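Local coordinates for ABC transporter, periplasmic substrate-binding protein (Thermotoga maritima, PDB 2HPG) that probably captures a small solute in the periplasm and delivers it to a tripartite ATP-independent (TRAP) membrane transporter, at residues L108-K112 with F135-Q139; E171-S175 with Q300-L305. One frame throughout, in Å; residues are numbered along the deposited sequence.

Contact 1 of 2, residues L108-K112 with F135-Q139; sequences LKKIK and FYWVQ
Tyr136 directs its ring at the last turn of helix 101-112, its phenol oxygen reaching between the chains of Lys109 and Lys112. Lys109 brings CG to 3.5 Å from Tyr136 OH and then carries its amine beyond the phenol, whereas Lys112, with CG anti to the backbone N (chi1 -174°), runs extended across the end of the phenol and places CD 3.2 Å from Tyr136 OH. That course carries the ammonium group on to a salt bridge with Asp254 of helix 243-278, which Tyr136 also touches. Phe135 leaves the strand beside it with CG wedged between its backbone N and carbonyl carbon (chi1 60°), its ring and Leu108 lying alongside and pointing opposite ways. CZ of Phe135 packs 3.7 Å from Lys112 CB, and CE1 lies 3.5 Å from Leu108 O, the carbonyl that accepts the helical bond from Lys112 N. In the periplasmic binding protein fold, helix 101-112 packs on long strand 130-146 of the mixed sheet, segments 108-112 and 135-139 running nearly antiparallel, at 153°. Leu108 meets both rings: its CB lies 4.0 Å from Tyr136 CD1 and equally from Phe135 CE1, and its CD1 reaches Val138 CG2 at 3.9 Å. With an alanine in place of Tyr136, Lys109 CG and Lys112 CD would probably lose the phenol between them, leaving a gap between helix and strand, and Leu108 CB would keep Phe135 alone.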
loop_
_atom_site.group_PDB
_atom_site.type_symbol
_atom_site.label_atom_id
_atom_site.label_comp_id
_atom_site.label_asym_id
_atom_site.label_seq_id
_atom_site.Cartn_x
_atom_site.Cartn_y
_atom_site.Cartn_z
ATOM N N LEU A 108 -12.237 4.427 -3.451
ATOM C CA LEU A 108 -11.035 5.259 -3.635
ATOM C C LEU A 108 -11.370 6.481 -4.499
ATOM O O LEU A 108 -11.000 7.595 -4.162
ATOM C CB LEU A 108 -9.886 4.443 -4.258
ATOM C CG LEU A 108 -9.276 3.328 -3.404
ATOM C CD1 LEU A 108 -8.069 2.682 -4.088
ATOM C CD2 LEU A 108 -8.890 3.822 -2.020
ATOM N N LYS A 109 -12.100 6.277 -5.587
ATOM C CA LYS A 109 -12.567 7.413 -6.412
ATOM C C LYS A 109 -13.414 8.403 -5.618
ATOM O O LYS A 109 -13.248 9.607 -5.755
ATOM C CB LYS A 109 -13.342 6.934 -7.626
ATOM C CG LYS A 109 -12.509 6.091 -8.541
ATOM C CD LYS A 109 -13.282 5.607 -9.736
ATOM C CE LYS A 109 -12.390 4.783 -10.628
ATOM N NZ LYS A 109 -13.162 4.053 -11.656
ATOM N N LYS A 110 -14.306 7.897 -4.775
ATOM C CA LYS A 110 -15.120 8.756 -3.926
ATOM C C LYS A 110 -14.264 9.469 -2.903
ATOM O O LYS A 110 -14.543 10.611 -2.551
ATOM C CB LYS A 110 -16.234 7.956 -3.228
ATOM C CG LYS A 110 -17.362 7.553 -4.161
ATOM C CD LYS A 110 -18.309 8.743 -4.461
ATOM C CE LYS A 110 -19.475 8.359 -5.401
ATOM N NZ LYS A 110 -18.986 7.539 -6.574
ATOM N N ILE A 111 -13.229 8.808 -2.387
ATOM C CA ILE A 111 -12.349 9.490 -1.438
ATOM C C ILE A 111 -11.624 10.636 -2.169
ATOM O O ILE A 111 -11.472 11.719 -1.615
ATOM C CB ILE A 111 -11.337 8.526 -0.723
ATOM C CG1 ILE A 111 -12.075 7.632 0.281
ATOM C CG2 ILE A 111 -10.258 9.319 0.005
ATOM C CD1 ILE A 111 -11.206 6.587 0.941
ATOM N N LYS A 112 -11.228 10.405 -3.416
ATOM C CA LYS A 112 -10.439 11.395 -4.138
ATOM C C LYS A 112 -11.220 12.683 -4.356
ATOM O O LYS A 112 -10.704 13.764 -4.131
ATOM C CB LYS A 112 -9.974 10.862 -5.481
ATOM C CG LYS A 112 -9.025 11.816 -6.198
ATOM C CD LYS A 112 -8.602 11.235 -7.523
ATOM C CE LYS A 112 -8.296 12.297 -8.589
ATOM N NZ LYS A 112 -8.410 11.668 -9.938
ATOM N N PHE A 135 -3.503 7.541 -5.941
ATOM C CA PHE A 135 -3.552 6.468 -4.943
ATOM C C PHE A 135 -4.451 5.294 -5.356
ATOM O O PHE A 135 -4.950 4.576 -4.501
ATOM C CB PHE A 135 -3.907 7.003 -3.537
ATOM C CG PHE A 135 -5.252 7.697 -3.443
ATOM C CD1 PHE A 135 -6.429 6.964 -3.215
ATOM C CD2 PHE A 135 -5.337 9.090 -3.528
ATOM C CE1 PHE A 135 -7.654 7.595 -3.112
ATOM C CE2 PHE A 135 -6.580 9.747 -3.433
ATOM C CZ PHE A 135 -7.741 8.995 -3.225
ATOM N N TYR A 136 -4.627 5.083 -6.663
ATOM C CA TYR A 136 -5.353 3.934 -7.191
ATOM C C TYR A 136 -4.431 2.756 -7.466
ATOM O O TYR A 136 -4.597 2.030 -8.464
ATOM C CB TYR A 136 -6.041 4.301 -8.501
ATOM C CG TYR A 136 -7.074 5.412 -8.417
ATOM C CD1 TYR A 136 -7.606 5.839 -7.213
ATOM C CD2 TYR A 136 -7.558 6.000 -9.582
ATOM C CE1 TYR A 136 -8.546 6.851 -7.176
ATOM C CE2 TYR A 136 -8.500 7.002 -9.541
ATOM C CZ TYR A 136 -8.985 7.426 -8.354
ATOM O OH TYR A 136 -9.925 8.441 -8.361
ATOM N N TRP A 137 -3.467 2.557 -6.571
ATOM C CA TRP A 137 -2.444 1.529 -6.728
ATOM C C TRP A 137 -2.570 0.657 -5.511
ATOM O O TRP A 137 -2.278 1.088 -4.405
ATOM C CB TRP A 137 -1.052 2.166 -6.833
ATOM C CG TRP A 137 -0.847 2.799 -8.172
ATOM C CD1 TRP A 137 -1.404 3.958 -8.626
ATOM C CD2 TRP A 137 -0.053 2.286 -9.247
ATOM N NE1 TRP A 137 -1.020 4.185 -9.926
ATOM C CE2 TRP A 137 -0.181 3.176 -10.324
ATOM C CE3 TRP A 137 0.747 1.151 -9.404
ATOM C CZ2 TRP A 137 0.479 2.971 -11.550
ATOM C CZ3 TRP A 137 1.398 0.952 -10.614
ATOM C CH2 TRP A 137 1.261 1.858 -11.666
ATOM N N VAL A 138 -3.059 -0.559 -5.718
ATOM C CA VAL A 138 -3.426 -1.434 -4.617
ATOM C C VAL A 138 -2.672 -2.762 -4.738
ATOM O O VAL A 138 -2.643 -3.378 -5.799
ATOM C CB VAL A 138 -4.978 -1.597 -4.598
ATOM C CG1 VAL A 138 -5.417 -2.791 -3.824
ATOM C CG2 VAL A 138 -5.615 -0.307 -4.024
ATOM N N GLN A 139 -2.016 -3.172 -3.648
ATOM C CA GLN A 139 -1.268 -4.426 -3.655
ATOM C C GLN A 139 -2.118 -5.604 -3.207
ATOM O O GLN A 139 -1.719 -6.756 -3.368
ATOM C CB GLN A 139 -0.034 -4.303 -2.778
ATOM C CG GLN A 139 1.126 -3.628 -3.468
ATOM C CD GLN A 139 2.336 -3.590 -2.603
ATOM O OE1 GLN A 139 2.810 -4.632 -2.166
ATOM N NE2 GLN A 139 2.836 -2.389 -2.321
#

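Contact 2 of 2, residues E171-S175 with Q300-L305; sequences ESIRS and QAYKNL
Helices 167-176 and 291-305 approach to 8.8 Å between the axes of their short segments, at 133° between chain directions, and come nearest where the CA atoms of Ser172 and Ala301 stand 5.3 Å apart. Small residues allow this closeness. The methyl of Ala301 sits against the turn formed by Glu171, Ser172 and Ser175, with CB 3.7 Å from Glu171 O. Ser175 holds OG between its backbone N and carbonyl carbon (chi1 78°), which lets the hydroxyl donate back to Ser172 O at 2.7 Å while still resting against the Ala301 methyl. Ser172 OG turns instead to Ala168 O in its own helix and to Ala90 N. The pairing joins a helix in the middle of the chain to one near its C-terminus, 125 residues on, within the family 7 solute-binding fold; strand 218-234 backs the first helix through Phe225. Toward solvent the chemistry becomes polar. Glu171, bent at chi2 (-72°), lays CG 3.9 Å from Leu305 CD2 and lifts its carboxylate toward a bridging water. This water accepts from Arg174 NH1 and Asn304 ND2, both at 3.1 Å, and donates to Glu171 O, so it links the two helices; its approach to Glu171 OE1 is too short to be reliable. It lies in the guanidinium plane, at the edge of Arg174. On the far side of the Asn304 amide, Gln300 NE2 donates to OD1 at 2.6 Å, tilted out of the carbonyl plane, which helps fix the amide's rotation and points ND2 at the water.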
loop_
_atom_site.group_PDB
_atom_site.type_symbol
_atom_site.label_atom_id
_atom_site.label_comp_id
_atom_site.label_asym_id
_atom_site.label_seq_id
_atom_site.Cartn_x
_atom_site.Cartn_y
_atom_site.Cartn_z
ATOM N N GLU A 171 0.708 -0.218 15.334
ATOM C CA GLU A 171 -0.439 -0.018 16.229
ATOM C C GLU A 171 -1.637 -0.846 15.820
ATOM O O GLU A 171 -2.355 -1.327 16.670
ATOM C CB GLU A 171 -0.847 1.453 16.237
ATOM C CG GLU A 171 0.221 2.367 16.792
ATOM C CD GLU A 171 0.385 2.241 18.283
ATOM O OE1 GLU A 171 -0.560 1.754 18.955
ATOM O OE2 GLU A 171 1.474 2.625 18.784
ATOM N N SER A 172 -1.854 -0.991 14.516
ATOM C CA SER A 172 -2.899 -1.861 13.990
ATOM C C SER A 172 -2.717 -3.326 14.432
ATOM O O SER A 172 -3.639 -3.925 14.995
ATOM C CB SER A 172 -2.932 -1.773 12.465
ATOM O OG SER A 172 -3.479 -0.533 12.052
ATOM N N ILE A 173 -1.536 -3.886 14.184
ATOM C CA ILE A 173 -1.254 -5.283 14.531
ATOM C C ILE A 173 -1.279 -5.508 16.035
ATOM O O ILE A 173 -1.747 -6.561 16.524
ATOM C CB ILE A 173 0.094 -5.758 13.936
ATOM C CG1 ILE A 173 0.011 -5.815 12.401
ATOM C CG2 ILE A 173 0.490 -7.111 14.492
ATOM C CD1 ILE A 173 -1.204 -6.549 11.856
ATOM N N ARG A 174 -0.800 -4.515 16.775
ATOM C CA ARG A 174 -0.922 -4.529 18.241
ATOM C C ARG A 174 -2.381 -4.534 18.709
ATOM O O ARG A 174 -2.739 -5.271 19.607
ATOM C CB ARG A 174 -0.170 -3.345 18.853
ATOM C CG ARG A 174 -0.110 -3.361 20.357
ATOM C CD ARG A 174 0.758 -2.222 20.853
ATOM N NE ARG A 174 0.685 -2.028 22.304
ATOM C CZ ARG A 174 -0.268 -1.332 22.935
ATOM N NH1 ARG A 174 -1.269 -0.786 22.261
ATOM N NH2 ARG A 174 -0.229 -1.188 24.265
ATOM N N SER A 175 -3.224 -3.715 18.099
ATOM C CA SER A 175 -4.622 -3.646 18.503
ATOM C C SER A 175 -5.404 -4.936 18.192
ATOM O O SER A 175 -6.350 -5.275 18.910
ATOM C CB SER A 175 -5.305 -2.456 17.841
ATOM O OG SER A 175 -5.606 -2.767 16.494
ATOM N N GLN A 300 -9.447 0.446 18.241
ATOM C CA GLN A 300 -8.516 0.982 19.239
ATOM C C GLN A 300 -7.207 1.561 18.642
ATOM O O GLN A 300 -6.565 2.413 19.256
ATOM C CB GLN A 300 -8.188 -0.091 20.281
ATOM C CG GLN A 300 -7.473 0.425 21.547
ATOM C CD GLN A 300 -8.265 1.510 22.284
ATOM O OE1 GLN A 300 -9.475 1.388 22.483
ATOM N NE2 GLN A 300 -7.580 2.577 22.678
ATOM N N ALA A 301 -6.796 1.085 17.470
ATOM C CA ALA A 301 -5.660 1.682 16.770
ATOM C C ALA A 301 -6.027 3.078 16.263
ATOM O O ALA A 301 -5.226 4.002 16.337
ATOM C CB ALA A 301 -5.210 0.786 15.613
ATOM N N TYR A 302 -7.247 3.232 15.766
ATOM C CA TYR A 302 -7.723 4.529 15.301
ATOM C C TYR A 302 -7.695 5.542 16.463
ATOM O O TYR A 302 -7.225 6.683 16.306
ATOM C CB TYR A 302 -9.122 4.424 14.705
ATOM C CG TYR A 302 -9.183 3.703 13.368
ATOM C CD1 TYR A 302 -9.427 4.389 12.193
ATOM C CD2 TYR A 302 -8.998 2.325 13.287
ATOM C CE1 TYR A 302 -9.484 3.724 10.963
ATOM C CE2 TYR A 302 -9.047 1.661 12.067
ATOM C CZ TYR A 302 -9.278 2.366 10.912
ATOM O OH TYR A 302 -9.330 1.696 9.710
ATOM N N LYS A 303 -8.141 5.102 17.635
ATOM C CA LYS A 303 -8.141 5.942 18.827
ATOM C C LYS A 303 -6.735 6.230 19.357
ATOM O O LYS A 303 -6.430 7.365 19.705
ATOM C CB LYS A 303 -9.000 5.284 19.910
ATOM C CG LYS A 303 -10.510 5.312 19.588
ATOM C CD LYS A 303 -11.370 4.420 20.519
ATOM C CE LYS A 303 -10.811 4.303 21.943
ATOM N NZ LYS A 303 -10.518 5.616 22.599
ATOM N N ASN A 304 -5.875 5.216 19.422
ATOM C CA ASN A 304 -4.516 5.419 19.913
ATOM C C ASN A 304 -3.696 6.426 19.084
ATOM O O ASN A 304 -2.818 7.120 19.617
ATOM C CB ASN A 304 -3.768 4.088 20.011
ATOM C CG ASN A 304 -4.299 3.201 21.120
ATOM O OD1 ASN A 304 -5.293 3.539 21.773
ATOM N ND2 ASN A 304 -3.640 2.048 21.338
ATOM N N LEU A 305 -3.987 6.502 17.792
ATOM C CA LEU A 305 -3.264 7.381 16.893
ATOM C C LEU A 305 -3.972 8.703 16.654
ATOM O O LEU A 305 -3.363 9.605 16.118
ATOM C CB LEU A 305 -2.984 6.686 15.548
ATOM C CG LEU A 305 -1.939 5.565 15.604
ATOM C CD1 LEU A 305 -1.769 4.887 14.252
ATOM C CD2 LEU A 305 -0.602 6.104 16.100
HETATM O O HOH W 1 -2.243 0.054 19.424
#

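How the contacts relate
Contact 1 is the deeper of the two, centred about 10 Å from the centre of the chain, against about 18 Å for contact 2, which is only partly buried. Their nearest atoms are about 10 Å apart, they do not touch, and they share no helix or strand of their own. Both nevertheless back onto strand 218-234, met by Leu108 and Val138 in the first and by Ser172 and Ile173 in the second. Their chemistry follows their setting: 108-112 with 135-139 joins helix to sheet through bulky aromatic and aliphatic groups, while 171-175 with 300-305 joins two helices through small residues and a water-mediated polar cluster.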